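Local atomic coordinates of tailspike protein (Acinetobacter phage vB_ApiP_P1, PDB entry 6E1R), a protein that probably recognises and degrades the capsular polysaccharide of its Acinetobacter host, as a trimeric phage tailspike with hydrolase activity. Residues G16-K21 and Q33-T38. Sequence-based numbering, arbitrary orientation.
Sequences GVVNSK and QVVLMT
Val18 and Met37 pair in register across parallel strands 16-18 and 34-37 of a beta-alpha-beta unit near the N-terminal end of this tailspike fragment. Three backbone hydrogen bonds join the segments: Leu36 N to Gly16 O (3.1 Å), Val18 N to Leu36 O (2.7 Å) and, from just past the strand, Thr38 N to Val18 O (2.9 Å). The tight side is the face bearing Val18, Val35 and Met37, turned to helix 21-25. Here Val18 CG2 leans on Met37 CG at 3.6 Å, while its other methyl, CG1, meets Val35 CG2 at 4.0 Å, those side chains crossing nearly at right angles. With CG anti to the backbone N (chi1 -170°) and a bend at chi3, Met37, a selenomethionine, brings SE to 3.6 Å from Ser20 O, at the helix entrance; Leu24 and Leu27 add to this core. On the reverse face Val17 CG1 lies alongside Leu36 CD2 at 3.7 Å, under Met12 and His50 of a second subunit. The contact is looser beyond Val18, where Asn19 and Lys21 are partly exposed and, of the Asn19 side chain, CB alone nears Thr38 OG1, at 3.9 Å. Thr38 OG1 bonds weakly to Val18 O and more firmly to Lys52 of the second subunit. Backbone bonds and an apolar core thus hold the unit together, while the Val17 and Leu36 face and the Thr38 hydroxyl meet the second subunit, consistent with a part in holding the trimer.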
loop_
_atom_site.group_PDB
_atom_site.type_symbol
_atom_site.label_atom_id
_atom_site.label_comp_id
_atom_site.label_asym_id
_atom_site.label_seq_id
_atom_site.Cartn_x
_atom_site.Cartn_y
_atom_site.Cartn_z
ATOM N N GLY A 16 58.907 -1.167 13.399
ATOM C CA GLY A 16 59.199 -1.784 12.124
ATOM C C GLY A 16 57.916 -2.158 11.412
ATOM O O GLY A 16 56.824 -1.724 11.789
ATOM N N VAL A 17 58.075 -2.955 10.359
ATOM C CA VAL A 17 56.957 -3.421 9.550
ATOM C C VAL A 17 57.056 -4.933 9.397
ATOM O O VAL A 17 58.143 -5.477 9.174
ATOM C CB VAL A 17 56.917 -2.728 8.171
ATOM C CG1 VAL A 17 56.630 -1.244 8.330
ATOM C CG2 VAL A 17 58.223 -2.930 7.433
ATOM N N VAL A 18 55.920 -5.612 9.542
ATOM C CA VAL A 18 55.824 -7.050 9.337
ATOM C C VAL A 18 54.779 -7.300 8.255
ATOM O O VAL A 18 53.902 -6.472 8.002
ATOM C CB VAL A 18 55.478 -7.814 10.633
ATOM C CG1 VAL A 18 56.488 -7.490 11.721
ATOM C CG2 VAL A 18 54.077 -7.470 11.096
ATOM N N ASN A 19 54.887 -8.458 7.604
ATOM C CA ASN A 19 54.062 -8.757 6.443
ATOM C C ASN A 19 53.041 -9.863 6.682
ATOM O O ASN A 19 52.264 -10.170 5.771
ATOM C CB ASN A 19 54.947 -9.118 5.242
ATOM C CG ASN A 19 55.752 -10.381 5.465
ATOM O OD1 ASN A 19 55.830 -10.894 6.579
ATOM N ND2 ASN A 19 56.361 -10.889 4.399
ATOM N N SER A 20 53.015 -10.471 7.867
ATOM C CA SER A 20 52.091 -11.569 8.120
ATOM C C SER A 20 51.868 -11.697 9.620
ATOM O O SER A 20 52.597 -11.125 10.432
ATOM C CB SER A 20 52.610 -12.888 7.538
ATOM O OG SER A 20 53.817 -13.283 8.168
ATOM N N LYS A 21 50.841 -12.476 9.972
ATOM C CA LYS A 21 50.532 -12.716 11.378
ATOM C C LYS A 21 51.560 -13.631 12.027
ATOM O O LYS A 21 51.869 -13.472 13.213
ATOM C CB LYS A 21 49.125 -13.303 11.507
ATOM C CG LYS A 21 48.689 -13.623 12.927
ATOM C CD LYS A 21 48.633 -15.124 13.165
ATOM C CE LYS A 21 48.093 -15.447 14.550
ATOM N NZ LYS A 21 47.906 -16.912 14.748
ATOM N N GLN A 33 55.452 0.050 22.108
ATOM C CA GLN A 33 55.998 -0.048 20.761
ATOM C C GLN A 33 54.891 -0.354 19.763
ATOM O O GLN A 33 54.006 -1.174 20.020
ATOM C CB GLN A 33 57.079 -1.125 20.699
ATOM C CG GLN A 33 58.320 -0.806 21.514
ATOM C CD GLN A 33 59.438 -1.804 21.286
ATOM O OE1 GLN A 33 59.193 -2.990 21.072
ATOM N NE2 GLN A 33 60.676 -1.326 21.331
ATOM N N VAL A 34 54.949 0.310 18.613
ATOM C CA VAL A 34 53.940 0.174 17.573
ATOM C C VAL A 34 54.607 -0.397 16.329
ATOM O O VAL A 34 55.726 -0.007 15.978
ATOM C CB VAL A 34 53.249 1.525 17.282
ATOM C CG1 VAL A 34 53.041 1.740 15.792
ATOM C CG2 VAL A 34 51.929 1.606 18.029
ATOM N N VAL A 35 53.918 -1.330 15.672
ATOM C CA VAL A 35 54.413 -1.979 14.467
ATOM C C VAL A 35 53.331 -1.897 13.397
ATOM O O VAL A 35 52.144 -1.742 13.689
ATOM C CB VAL A 35 54.815 -3.449 14.739
ATOM C CG1 VAL A 35 53.579 -4.308 14.972
ATOM C CG2 VAL A 35 55.675 -4.012 13.616
ATOM N N LEU A 36 53.760 -1.989 12.141
ATOM C CA LEU A 36 52.869 -1.958 10.988
ATOM C C LEU A 36 52.820 -3.342 10.357
ATOM O O LEU A 36 53.852 -3.870 9.928
ATOM C CB LEU A 36 53.327 -0.918 9.964
ATOM C CG LEU A 36 52.686 -0.985 8.573
ATOM C CD1 LEU A 36 51.176 -0.834 8.635
ATOM C CD2 LEU A 36 53.285 0.072 7.657
HETATM N N MSE A 37 51.628 -3.926 10.304
HETATM C CA MSE A 37 51.448 -5.205 9.634
HETATM C C MSE A 37 50.731 -5.001 8.307
HETATM O O MSE A 37 49.649 -4.417 8.259
HETATM C CB MSE A 37 50.672 -6.185 10.514
HETATM C CG MSE A 37 50.660 -7.606 9.971
HETATM SE SE MSE A 37 49.809 -8.893 11.162
HETATM C CE MSE A 37 47.950 -8.366 10.897
ATOM N N THR A 38 51.346 -5.476 7.227
ATOM C CA THR A 38 50.782 -5.361 5.883
ATOM C C THR A 38 50.198 -6.720 5.512
ATOM O O THR A 38 50.863 -7.558 4.903
ATOM C CB THR A 38 51.835 -4.907 4.881
ATOM O OG1 THR A 38 52.888 -5.878 4.819
ATOM C CG2 THR A 38 52.415 -3.563 5.293
#